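Local coordinates for protein CDA peptide synthetase I (Streptomyces coelicolor, PDB 5DU9) that belongs to the peptide synthetases and is seen here as its condensation domain, a two-sheet fold of the CoA-acyltransferase clan that holds (2S)-2-amino-N-butyl-propanamide, at residues Pro250-Leu256 with Thr400-Leu405; Arg269-Ala273 with Val328-Ser333; Thr390-Asn394 with Gln414-Gly418; Arg406-Glu410 with Leu424-Val429. The protein carries 1 engineered substitution. One frame throughout, in Å; residues are numbered along the deposited sequence.

Contacts 1, 3 and 4 share one four-stranded sheet of the condensation domain. Contact 1 sits at the hairpin turn between strands 393-398 and 404-411, contact 4 lays helix 418-437 on the second of these strands, and contact 3 lies at the far end, where E410 O meets N394 N at 2.8 Å. Contacts 1 and 4, with centres about 15 Å apart, are joined by a long, weak ion pair, R252 to E426. Helix 267-283 of contact 2 follows helix 250-263 of contact 1, and L256 touches V270 between them. The bound (2S)-2-amino-N-butyl-propanamide is about 10 Å from the T391 side chain of contact 3 and about 14 Å from that of I272 in contact 2.

Contact 1. Residues Pro250-Leu256 with Thr400-Leu405; sequences PERTEVL and TPESGL
T253 points its side chain from the first turns of helix 250-263 into the turn that leads to strand 404-411. Its CB lies 3.6 Å from P401 O, and from there the side chain divides into a polar and an apolar branch. The hydroxyl OG1 gives its proton to P401 O at 2.6 Å, a short bond in which the donor is tilted 31° from the carbonyl plane. With chi1 at 64°, OG1 sits between the backbone N and carbonyl carbon of its own residue, while CG2 is left anti to that carbonyl carbon. OG1 also comes within 3.5 Å of G404 CA, and CG2 ends against L405, with CD1 of that leucine 3.7 Å away.

The apolar side continues with L256, whose CD1 meets L405 CD1 at 3.6 Å and whose CB faces the ring of P401. At the start of the helix, P250 lays CB and CG against the backbone of the turn, CB being 3.6 Å from E402 O. That same carbonyl oxygen accepts from water 1, which donates its other proton to the E254 carboxylate, so helix and turn are also bridged through solvent.

P401 and L405 also rest on W267 of helix 267-283, which places the leucine between two consecutive helices. Within the turn, T400 OG1 and S403 OG are hydrogen-bonded at 2.8 Å, and S403 and G404 both face T400. This is a classic beta bulge, placed where the hairpin of strands 393-398 and 404-411 reverses and the start of helix 250-263 packs against it.

Contact 2. Residues Arg269-Ala273 with Val328-Ser333; sequences RVVIA and VVETVS
V332 pushes both methyl groups onto helix 267-283, CG2 chiefly on A273, CG1 on I272 and the carbonyl of R269. CG2 meets A273 at CA, 3.7 Å away, and lies nearly as close to its CB, while CG1 touches I272 CG2 at 3.8 Å. The fork spreads this way because CG1 is anti to the backbone N (chi1 166°) and CG2 anti to the carbonyl carbon.

A273 has only a methyl group to offer, and three valines gather round it. Besides V332, V329 brings CG2 to within 3.7 Å of A273 CB, and V328 reaches the same methyl with CG1, which also lies against A273 O. The small side chain lets the backbones come near, A273 and V329 having their CA atoms 5.2 Å apart, and the short helical segments pass at 8.7 Å with an angle of 109° between their directions.

The polar edge of the contact belongs to R269. Its chain bends at chi2 (-68°), passing CD beside V332 CG1 and carrying the guanidinium to S333, where NH1 is 3.7 Å from CA. No direct hydrogen bond crosses between the helices; water 2, in the plane of the guanidinium at its edge, accepts from NH1 and donates to S333 O.

R269 continues along helix 325-341 to M336 and L340, and A273 and V270 touch F325 near its start. Beneath the pair lie strands, with I272 on L315 and V364 and V332 on L317, so the crossing lies over strands 311-318 and 363-366.

Contact 3. Residues Thr390-Asn394 with Gln414-Gly418; sequences TTDLN and QVYGG
The hydrogen bond between Y416 and D392 ties the loop after strand 404-411 to the start of strand 393-398. Y416 OH donates to D392 OD1 at 2.7 Å, reaching it on the syn side and 19° out of the carboxylate plane. With CG of D392 anti to its backbone N (chi1 168°), the carboxylate swings over toward the tyrosine; the two planes are 31° apart, and OD1 lies at the ring edge, in its plane. OD1 is also hydrogen-bonded to S229 OG, in a loop nearby.

A second group of contacts is made by carbonyl oxygens. D392 O approaches Y416 CE2 at 3.2 Å, near the ring plane, so the backbone and side chain of one aspartate both face this carbon. T391 O, one residue earlier, has the methyl CG2 of V415 4.0 Å away.

Apolar packing makes up the rest. L393 puts CB 4.1 Å from CE2 of the tyrosine. V415, the residue before the tyrosine, covers the ring from its own side of the contact, CG1 standing 3.5 Å above one face and toward the rim. L421 and L424 of helix 418-437 also touch the ring.

An ST turn precedes the strand: T390 OG1 accepts a hydrogen bond from D392 N.

The chemistry is that of a buried phenol using its proton on a carboxylate. Gripped by Y416 and S229, D392 probably keeps its negative charge where loop and strand meet.

Contact 4. Residues Arg406-Glu410 with Leu424-Val429; sequences RVDFE and LQERFV
NE2 of Q425 reaches from helix 418-437 to the backbone of the sheet and lies 2.9 Å from V407 O, at an angle too poor for a hydrogen bond. Its acceptor is instead R244 O, in the neighbouring strand 242-248. NE2 thus faces carbonyls of two adjoining strands, the amide plane turned 66° from the F409 ring.

On the way there the glutamine passes over that ring. Its CB sits 3.6 Å from the ring centroid and 9° off the normal, a CH-pi contact almost exactly over the centre, with the two side chains running past each other in opposite directions. Around the same ring, L424 CD2 lies in plane at the edge, 3.8 Å from F409 CE2. CG of F428 is anti to its backbone N (chi1 162°), which carries the ring to the F409 edge, where F428 CD2 lies 3.8 Å from F409 CZ; F428 also meets F278 of helix 267-283 edge-to-face. V407 CG2 and V429 CG2 add a looser contact at 4.5 Å.

F409 further packs on L393 and I395 of the adjacent strand. The contact is therefore chiefly aromatic and aliphatic, and the amide nitrogen of Q425 is hydrogen-bonded to a strand carbonyl, which helps a polar side chain lie inside this helix-on-sheet layer.

Contact 1. Residues Pro250-Leu256 with Thr400-Leu405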
loop_
_atom_site.group_PDB
_atom_site.type_symbol
_atom_site.label_atom_id
_atom_site.label_comp_id
_atom_site.label_asym_id
_atom_site.label_seq_id
_atom_site.Cartn_x
_atom_site.Cartn_y
_atom_site.Cartn_z
ATOM N N PRO A 250 -6.602 18.070 -10.881
ATOM C CA PRO A 250 -5.330 18.712 -11.242
ATOM C C PRO A 250 -5.249 20.195 -10.863
ATOM O O PRO A 250 -4.164 20.673 -10.527
ATOM C CB PRO A 250 -5.276 18.534 -12.762
ATOM C CG PRO A 250 -6.039 17.282 -13.007
ATOM C CD PRO A 250 -7.156 17.284 -11.999
ATOM N N GLU A 251 -6.371 20.907 -10.904
ATOM C CA GLU A 251 -6.387 22.318 -10.527
ATOM C C GLU A 251 -5.875 22.515 -9.098
ATOM O O GLU A 251 -5.305 23.561 -8.775
ATOM C CB GLU A 251 -7.801 22.895 -10.668
ATOM C CG GLU A 251 -7.921 24.381 -10.329
ATOM C CD GLU A 251 -7.144 25.277 -11.282
ATOM O OE1 GLU A 251 -6.823 24.829 -12.402
ATOM O OE2 GLU A 251 -6.856 26.433 -10.908
ATOM N N ARG A 252 -6.073 21.507 -8.250
ATOM C CA ARG A 252 -5.629 21.573 -6.860
ATOM C C ARG A 252 -4.242 20.957 -6.653
ATOM O O ARG A 252 -3.509 21.386 -5.766
ATOM C CB ARG A 252 -6.637 20.877 -5.938
ATOM C CG ARG A 252 -7.985 21.597 -5.811
ATOM C CD ARG A 252 -8.800 21.083 -4.626
ATOM N NE ARG A 252 -8.238 21.496 -3.341
ATOM C CZ ARG A 252 -8.695 21.099 -2.156
ATOM N NH1 ARG A 252 -9.731 20.271 -2.079
ATOM N NH2 ARG A 252 -8.118 21.530 -1.043
ATOM N N THR A 253 -3.878 19.970 -7.475
ATOM C CA THR A 253 -2.674 19.167 -7.226
ATOM C C THR A 253 -1.449 19.587 -8.043
ATOM O O THR A 253 -0.321 19.250 -7.683
ATOM C CB THR A 253 -2.938 17.662 -7.500
ATOM O OG1 THR A 253 -3.242 17.452 -8.883
ATOM C CG2 THR A 253 -4.099 17.158 -6.656
ATOM N N GLU A 254 -1.659 20.315 -9.134
ATOM C CA GLU A 254 -0.543 20.753 -9.973
ATOM C C GLU A 254 0.510 21.528 -9.186
ATOM O O GLU A 254 1.698 21.469 -9.508
ATOM C CB GLU A 254 -1.056 21.614 -11.132
ATOM C CG GLU A 254 -1.613 20.804 -12.293
ATOM C CD GLU A 254 -2.384 21.650 -13.295
ATOM O OE1 GLU A 254 -2.495 22.882 -13.097
ATOM O OE2 GLU A 254 -2.883 21.075 -14.287
ATOM N N VAL A 255 0.078 22.250 -8.155
ATOM C CA VAL A 255 0.999 23.052 -7.355
ATOM C C VAL A 255 2.085 22.185 -6.705
ATOM O O VAL A 255 3.200 22.653 -6.482
ATOM C CB VAL A 255 0.241 23.855 -6.270
ATOM C CG1 VAL A 255 -0.388 22.926 -5.241
ATOM C CG2 VAL A 255 1.164 24.868 -5.601
ATOM N N LEU A 256 1.768 20.923 -6.423
ATOM C CA LEU A 256 2.751 20.004 -5.856
ATOM C C LEU A 256 3.882 19.748 -6.845
ATOM O O LEU A 256 5.047 19.638 -6.461
ATOM C CB LEU A 256 2.093 18.681 -5.464
ATOM C CG LEU A 256 1.101 18.733 -4.305
ATOM C CD1 LEU A 256 0.402 17.392 -4.165
ATOM C CD2 LEU A 256 1.800 19.108 -3.007
ATOM N N THR A 400 -0.988 11.542 -9.567
ATOM C CA THR A 400 0.175 12.406 -9.732
ATOM C C THR A 400 -0.272 13.862 -9.666
ATOM O O THR A 400 -1.460 14.153 -9.797
ATOM C CB THR A 400 0.888 12.170 -11.075
ATOM O OG1 THR A 400 0.006 12.513 -12.148
ATOM C CG2 THR A 400 1.325 10.721 -11.219
ATOM N N PRO A 401 0.678 14.790 -9.471
ATOM C CA PRO A 401 0.289 16.203 -9.475
ATOM C C PRO A 401 -0.428 16.613 -10.765
ATOM O O PRO A 401 -1.376 17.399 -10.717
ATOM C CB PRO A 401 1.629 16.924 -9.326
ATOM C CG PRO A 401 2.458 15.965 -8.501
ATOM C CD PRO A 401 2.070 14.600 -9.025
ATOM N N GLU A 402 0.000 16.056 -11.895
ATOM C CA GLU A 402 -0.544 16.439 -13.193
ATOM C C GLU A 402 -1.907 15.811 -13.481
ATOM O O GLU A 402 -2.734 16.419 -14.157
ATOM C CB GLU A 402 0.432 16.057 -14.309
ATOM C CG GLU A 402 1.772 16.786 -14.249
ATOM C CD GLU A 402 2.709 16.256 -13.167
ATOM O OE1 GLU A 402 2.497 15.129 -12.665
ATOM O OE2 GLU A 402 3.666 16.976 -12.819
ATOM N N SER A 403 -2.141 14.599 -12.976
ATOM C CA SER A 403 -3.363 13.858 -13.298
ATOM C C SER A 403 -4.423 13.971 -12.204
ATOM O O SER A 403 -5.578 13.582 -12.408
ATOM C CB SER A 403 -3.039 12.382 -13.547
ATOM O OG SER A 403 -2.634 11.724 -12.354
ATOM N N GLY A 404 -4.030 14.507 -11.052
ATOM C CA GLY A 404 -4.923 14.603 -9.911
ATOM C C GLY A 404 -4.651 13.483 -8.929
ATOM O O GLY A 404 -3.999 12.494 -9.271
ATOM N N LEU A 405 -5.165 13.634 -7.712
ATOM C CA LEU A 405 -4.866 12.707 -6.628
ATOM C C LEU A 405 -6.121 12.204 -5.938
ATOM O O LEU A 405 -7.132 12.898 -5.873
ATOM C CB LEU A 405 -3.969 13.378 -5.586
ATOM C CG LEU A 405 -2.562 13.759 -6.035
ATOM C CD1 LEU A 405 -1.921 14.717 -5.037
ATOM C CD2 LEU A 405 -1.700 12.521 -6.205
HETATM O O HOH W 1 -2.849 18.755 -15.432
#

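Contact 2. Residues Arg269-Ala273 with Val328-Ser333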
loop_
_atom_site.group_PDB
_atom_site.type_symbol
_atom_site.label_atom_id
_atom_site.label_comp_id
_atom_site.label_asym_id
_atom_site.label_seq_id
_atom_site.Cartn_x
_atom_site.Cartn_y
_atom_site.Cartn_z
ATOM N N ARG A 269 8.465 13.534 -1.990
ATOM C CA ARG A 269 9.242 14.141 -0.906
ATOM C C ARG A 269 8.569 15.425 -0.426
ATOM O O ARG A 269 8.593 15.746 0.765
ATOM C CB ARG A 269 10.676 14.441 -1.353
ATOM C CG ARG A 269 11.468 13.213 -1.795
ATOM C CD ARG A 269 11.745 12.289 -0.623
ATOM N NE ARG A 269 12.479 11.087 -1.022
ATOM C CZ ARG A 269 13.803 10.999 -1.103
ATOM N NH1 ARG A 269 14.572 12.048 -0.844
ATOM N NH2 ARG A 269 14.361 9.853 -1.474
ATOM N N VAL A 270 7.980 16.165 -1.359
ATOM C CA VAL A 270 7.244 17.377 -1.017
ATOM C C VAL A 270 6.050 17.016 -0.135
ATOM O O VAL A 270 5.751 17.702 0.840
ATOM C CB VAL A 270 6.768 18.128 -2.281
ATOM C CG1 VAL A 270 5.883 19.323 -1.919
ATOM C CG2 VAL A 270 7.966 18.587 -3.104
ATOM N N VAL A 271 5.367 15.929 -0.471
ATOM C CA VAL A 271 4.229 15.488 0.329
ATOM C C VAL A 271 4.671 15.067 1.731
ATOM O O VAL A 271 4.044 15.439 2.721
ATOM C CB VAL A 271 3.485 14.331 -0.367
ATOM C CG1 VAL A 271 2.403 13.743 0.529
ATOM C CG2 VAL A 271 2.873 14.821 -1.665
ATOM N N ILE A 272 5.742 14.285 1.816
ATOM C CA ILE A 272 6.255 13.864 3.113
ATOM C C ILE A 272 6.624 15.089 3.952
ATOM O O ILE A 272 6.284 15.166 5.134
ATOM C CB ILE A 272 7.473 12.926 2.952
ATOM C CG1 ILE A 272 7.020 11.592 2.366
ATOM C CG2 ILE A 272 8.154 12.676 4.288
ATOM C CD1 ILE A 272 8.154 10.725 1.835
ATOM N N ALA A 273 7.309 16.050 3.342
ATOM C CA ALA A 273 7.644 17.292 4.037
ATOM C C ALA A 273 6.380 18.016 4.502
ATOM O O ALA A 273 6.347 18.594 5.589
ATOM C CB ALA A 273 8.475 18.197 3.137
ATOM N N VAL A 328 12.450 22.270 5.088
ATOM C CA VAL A 328 11.902 21.008 5.573
ATOM C C VAL A 328 12.023 19.933 4.496
ATOM O O VAL A 328 12.302 18.775 4.803
ATOM C CB VAL A 328 10.433 21.157 6.009
ATOM C CG1 VAL A 328 9.866 19.817 6.469
ATOM C CG2 VAL A 328 10.327 22.179 7.134
ATOM N N VAL A 329 11.817 20.314 3.237
ATOM C CA VAL A 329 12.010 19.383 2.128
ATOM C C VAL A 329 13.461 18.879 2.127
ATOM O O VAL A 329 13.712 17.695 1.925
ATOM C CB VAL A 329 11.653 20.034 0.767
ATOM C CG1 VAL A 329 12.064 19.137 -0.404
ATOM C CG2 VAL A 329 10.159 20.330 0.695
ATOM N N GLU A 330 14.414 19.770 2.377
ATOM C CA GLU A 330 15.821 19.366 2.454
ATOM C C GLU A 330 16.060 18.407 3.620
ATOM O O GLU A 330 16.821 17.442 3.502
ATOM C CB GLU A 330 16.723 20.591 2.589
ATOM C CG GLU A 330 16.774 21.456 1.346
ATOM C CD GLU A 330 17.529 22.756 1.564
ATOM O OE1 GLU A 330 18.104 22.941 2.657
ATOM O OE2 GLU A 330 17.546 23.595 0.639
ATOM N N THR A 331 15.415 18.681 4.749
ATOM C CA THR A 331 15.526 17.827 5.924
ATOM C C THR A 331 15.000 16.432 5.601
ATOM O O THR A 331 15.602 15.422 5.974
ATOM C CB THR A 331 14.762 18.435 7.115
ATOM O OG1 THR A 331 15.362 19.688 7.453
ATOM C CG2 THR A 331 14.797 17.514 8.335
ATOM N N VAL A 332 13.881 16.383 4.890
ATOM C CA VAL A 332 13.298 15.112 4.467
ATOM C C VAL A 332 14.254 14.366 3.540
ATOM O O VAL A 332 14.465 13.166 3.688
ATOM C CB VAL A 332 11.942 15.334 3.758
ATOM C CG1 VAL A 332 11.486 14.085 3.006
ATOM C CG2 VAL A 332 10.889 15.753 4.769
ATOM N N SER A 333 14.834 15.084 2.586
ATOM C CA SER A 333 15.766 14.476 1.644
ATOM C C SER A 333 16.982 13.868 2.352
ATOM O O SER A 333 17.422 12.771 2.002
ATOM C CB SER A 333 16.221 15.507 0.609
ATOM O OG SER A 333 15.164 15.844 -0.271
HETATM O O HOH W 2 17.470 12.218 -0.807
#

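Contact 3. Residues Thr390-Asn394 with Gln414-Gly418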
loop_
_atom_site.group_PDB
_atom_site.type_symbol
_atom_site.label_atom_id
_atom_site.label_comp_id
_atom_site.label_asym_id
_atom_site.label_seq_id
_atom_site.Cartn_x
_atom_site.Cartn_y
_atom_site.Cartn_z
ATOM N N THR A 390 -3.798 -0.360 11.030
ATOM C CA THR A 390 -3.013 0.708 11.626
ATOM C C THR A 390 -3.347 0.901 13.100
ATOM O O THR A 390 -4.478 0.670 13.539
ATOM C CB THR A 390 -3.227 2.041 10.866
ATOM O OG1 THR A 390 -2.398 3.066 11.428
ATOM C CG2 THR A 390 -4.680 2.470 10.921
ATOM N N THR A 391 -2.335 1.307 13.860
ATOM C CA THR A 391 -2.510 1.686 15.253
ATOM C C THR A 391 -2.956 3.141 15.371
ATOM O O THR A 391 -3.393 3.584 16.434
ATOM C CB THR A 391 -1.208 1.502 16.053
ATOM O OG1 THR A 391 -0.163 2.283 15.458
ATOM C CG2 THR A 391 -0.791 0.042 16.074
ATOM N N ASP A 392 -2.846 3.881 14.274
ATOM C CA ASP A 392 -3.131 5.308 14.292
ATOM C C ASP A 392 -3.688 5.759 12.939
ATOM O O ASP A 392 -4.904 5.776 12.742
ATOM C CB ASP A 392 -1.858 6.084 14.661
ATOM C CG ASP A 392 -1.984 7.579 14.433
ATOM O OD1 ASP A 392 -3.039 8.148 14.767
ATOM O OD2 ASP A 392 -1.021 8.184 13.914
ATOM N N LEU A 393 -2.805 6.100 12.009
ATOM C CA LEU A 393 -3.220 6.695 10.740
ATOM C C LEU A 393 -2.310 6.314 9.580
ATOM O O LEU A 393 -1.086 6.378 9.699
ATOM C CB LEU A 393 -3.261 8.224 10.876
ATOM C CG LEU A 393 -3.685 9.042 9.653
ATOM C CD1 LEU A 393 -5.165 8.867 9.362
ATOM C CD2 LEU A 393 -3.346 10.512 9.869
ATOM N N ASN A 394 -2.913 5.917 8.459
ATOM C CA ASN A 394 -2.207 5.845 7.184
ATOM C C ASN A 394 -2.706 6.963 6.300
ATOM O O ASN A 394 -3.910 7.223 6.245
ATOM C CB ASN A 394 -2.426 4.517 6.443
ATOM C CG ASN A 394 -2.185 3.304 7.301
ATOM O OD1 ASN A 394 -1.234 3.252 8.083
ATOM N ND2 ASN A 394 -3.041 2.295 7.141
ATOM N N GLN A 414 -10.637 3.110 16.807
ATOM C CA GLN A 414 -10.670 3.438 18.231
ATOM C C GLN A 414 -10.068 4.821 18.489
ATOM O O GLN A 414 -10.145 5.340 19.603
ATOM C CB GLN A 414 -9.924 2.381 19.047
ATOM C CG GLN A 414 -10.567 1.004 19.012
ATOM C CD GLN A 414 -9.789 -0.026 19.806
ATOM O OE1 GLN A 414 -8.684 0.240 20.278
ATOM N NE2 GLN A 414 -10.366 -1.213 19.961
ATOM N N VAL A 415 -9.478 5.410 17.451
ATOM C CA VAL A 415 -8.822 6.711 17.550
ATOM C C VAL A 415 -9.585 7.772 16.760
ATOM O O VAL A 415 -9.763 8.896 17.229
ATOM C CB VAL A 415 -7.367 6.650 17.024
ATOM C CG1 VAL A 415 -6.664 7.993 17.223
ATOM C CG2 VAL A 415 -6.593 5.538 17.715
ATOM N N TYR A 416 -10.025 7.405 15.558
ATOM C CA TYR A 416 -10.696 8.336 14.654
ATOM C C TYR A 416 -12.093 7.867 14.268
ATOM O O TYR A 416 -12.305 6.692 13.973
ATOM C CB TYR A 416 -9.885 8.527 13.369
ATOM C CG TYR A 416 -8.459 8.989 13.556
ATOM C CD1 TYR A 416 -8.144 10.339 13.600
ATOM C CD2 TYR A 416 -7.422 8.072 13.657
ATOM C CE1 TYR A 416 -6.836 10.763 13.758
ATOM C CE2 TYR A 416 -6.116 8.485 13.814
ATOM C CZ TYR A 416 -5.828 9.830 13.865
ATOM O OH TYR A 416 -4.523 10.238 14.024
ATOM N N GLY A 417 -13.040 8.799 14.266
ATOM C CA GLY A 417 -14.325 8.577 13.632
ATOM C C GLY A 417 -14.232 9.005 12.178
ATOM O O GLY A 417 -13.292 9.706 11.793
ATOM N N GLY A 418 -15.196 8.580 11.366
ATOM C CA GLY A 418 -15.225 8.943 9.960
ATOM C C GLY A 418 -15.202 10.447 9.748
ATOM O O GLY A 418 -14.420 10.959 8.944
#

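Contact 4. Residues Arg406-Glu410 with Leu424-Val429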
loop_
_atom_site.group_PDB
_atom_site.type_symbol
_atom_site.label_atom_id
_atom_site.label_comp_id
_atom_site.label_asym_id
_atom_site.label_seq_id
_atom_site.Cartn_x
_atom_site.Cartn_y
_atom_site.Cartn_z
ATOM N N ARG A 406 -6.036 10.985 -5.426
ATOM C CA ARG A 406 -6.970 10.517 -4.420
ATOM C C ARG A 406 -6.195 10.402 -3.123
ATOM O O ARG A 406 -5.172 9.722 -3.068
ATOM C CB ARG A 406 -7.599 9.178 -4.810
ATOM C CG ARG A 406 -8.887 8.871 -4.061
ATOM C CD ARG A 406 -10.104 9.006 -4.966
ATOM N NE ARG A 406 -11.326 9.283 -4.212
ATOM C CZ ARG A 406 -12.357 9.985 -4.675
ATOM N NH1 ARG A 406 -12.329 10.499 -5.899
ATOM N NH2 ARG A 406 -13.422 10.182 -3.910
ATOM N N VAL A 407 -6.671 11.096 -2.094
ATOM C CA VAL A 407 -6.037 11.073 -0.784
ATOM C C VAL A 407 -6.920 10.288 0.169
ATOM O O VAL A 407 -8.056 10.677 0.430
ATOM C CB VAL A 407 -5.815 12.494 -0.232
ATOM C CG1 VAL A 407 -5.143 12.446 1.136
ATOM C CG2 VAL A 407 -4.995 13.325 -1.212
ATOM N N ASP A 408 -6.395 9.174 0.671
ATOM C CA ASP A 408 -7.121 8.348 1.629
ATOM C C ASP A 408 -6.519 8.501 3.018
ATOM O O ASP A 408 -5.317 8.296 3.207
ATOM C CB ASP A 408 -7.092 6.875 1.215
ATOM C CG ASP A 408 -8.100 6.548 0.127
ATOM O OD1 ASP A 408 -8.400 7.433 -0.692
ATOM O OD2 ASP A 408 -8.602 5.404 0.104
ATOM N N PHE A 409 -7.352 8.890 3.975
ATOM C CA PHE A 409 -6.976 8.855 5.380
ATOM C C PHE A 409 -7.560 7.591 5.981
ATOM O O PHE A 409 -8.777 7.427 6.042
ATOM C CB PHE A 409 -7.469 10.097 6.125
ATOM C CG PHE A 409 -6.488 11.240 6.116
ATOM C CD1 PHE A 409 -5.794 11.569 4.965
ATOM C CD2 PHE A 409 -6.273 11.996 7.259
ATOM C CE1 PHE A 409 -4.892 12.620 4.954
ATOM C CE2 PHE A 409 -5.370 13.047 7.255
ATOM C CZ PHE A 409 -4.682 13.359 6.102
ATOM N N GLU A 410 -6.676 6.692 6.393
ATOM C CA GLU A 410 -7.065 5.416 6.971
ATOM C C GLU A 410 -6.792 5.451 8.464
ATOM O O GLU A 410 -5.640 5.356 8.890
ATOM C CB GLU A 410 -6.297 4.273 6.309
ATOM C CG GLU A 410 -6.342 4.294 4.789
ATOM C CD GLU A 410 -5.634 3.106 4.159
ATOM O OE1 GLU A 410 -4.657 2.607 4.754
ATOM O OE2 GLU A 410 -6.048 2.673 3.061
ATOM N N LEU A 424 -9.860 16.233 9.232
ATOM C CA LEU A 424 -8.401 16.241 9.273
ATOM C C LEU A 424 -7.790 16.271 7.878
ATOM O O LEU A 424 -6.828 16.993 7.604
ATOM C CB LEU A 424 -7.903 15.005 10.019
ATOM C CG LEU A 424 -6.456 15.020 10.495
ATOM C CD1 LEU A 424 -6.277 16.035 11.606
ATOM C CD2 LEU A 424 -6.061 13.633 10.963
ATOM N N GLN A 425 -8.354 15.453 7.003
ATOM C CA GLN A 425 -7.852 15.301 5.652
ATOM C C GLN A 425 -8.030 16.586 4.839
ATOM O O GLN A 425 -7.132 16.975 4.098
ATOM C CB GLN A 425 -8.549 14.099 5.009
ATOM C CG GLN A 425 -8.911 14.166 3.560
ATOM C CD GLN A 425 -9.716 12.941 3.177
ATOM O OE1 GLN A 425 -10.946 12.969 3.160
ATOM N NE2 GLN A 425 -9.023 11.842 2.915
ATOM N N GLU A 426 -9.165 17.263 4.998
ATOM C CA GLU A 426 -9.368 18.535 4.314
ATOM C C GLU A 426 -8.412 19.599 4.860
ATOM O O GLU A 426 -7.843 20.384 4.098
ATOM C CB GLU A 426 -10.817 19.002 4.453
ATOM C CG GLU A 426 -11.116 20.321 3.741
ATOM C CD GLU A 426 -10.737 20.298 2.271
ATOM O OE1 GLU A 426 -11.307 19.478 1.520
ATOM O OE2 GLU A 426 -9.865 21.096 1.866
ATOM N N ARG A 427 -8.235 19.611 6.179
ATOM C CA ARG A 427 -7.315 20.546 6.821
ATOM C C ARG A 427 -5.889 20.339 6.331
ATOM O O ARG A 427 -5.169 21.298 6.039
ATOM C CB ARG A 427 -7.360 20.388 8.340
ATOM C CG ARG A 427 -6.579 21.454 9.087
ATOM C CD ARG A 427 -6.618 21.221 10.586
ATOM N NE ARG A 427 -7.987 21.129 11.083
ATOM C CZ ARG A 427 -8.338 20.529 12.217
ATOM N NH1 ARG A 427 -7.422 19.952 12.984
ATOM N NH2 ARG A 427 -9.612 20.499 12.580
ATOM N N PHE A 428 -5.479 19.078 6.244
ATOM C CA PHE A 428 -4.130 18.765 5.809
ATOM C C PHE A 428 -3.892 19.193 4.367
ATOM O O PHE A 428 -2.886 19.824 4.062
ATOM C CB PHE A 428 -3.843 17.272 5.945
ATOM C CG PHE A 428 -2.664 16.825 5.141
ATOM C CD1 PHE A 428 -1.386 17.236 5.480
ATOM C CD2 PHE A 428 -2.830 16.011 4.040
ATOM C CE1 PHE A 428 -0.301 16.843 4.736
ATOM C CE2 PHE A 428 -1.743 15.610 3.295
ATOM C CZ PHE A 428 -0.477 16.029 3.644
ATOM N N VAL A 429 -4.820 18.851 3.478
ATOM C CA VAL A 429 -4.639 19.164 2.065
ATOM C C VAL A 429 -4.586 20.680 1.842
ATOM O O VAL A 429 -3.832 21.151 0.989
ATOM C CB VAL A 429 -5.754 18.541 1.194
ATOM C CG1 VAL A 429 -5.692 19.066 -0.241
ATOM C CG2 VAL A 429 -5.633 17.023 1.190
#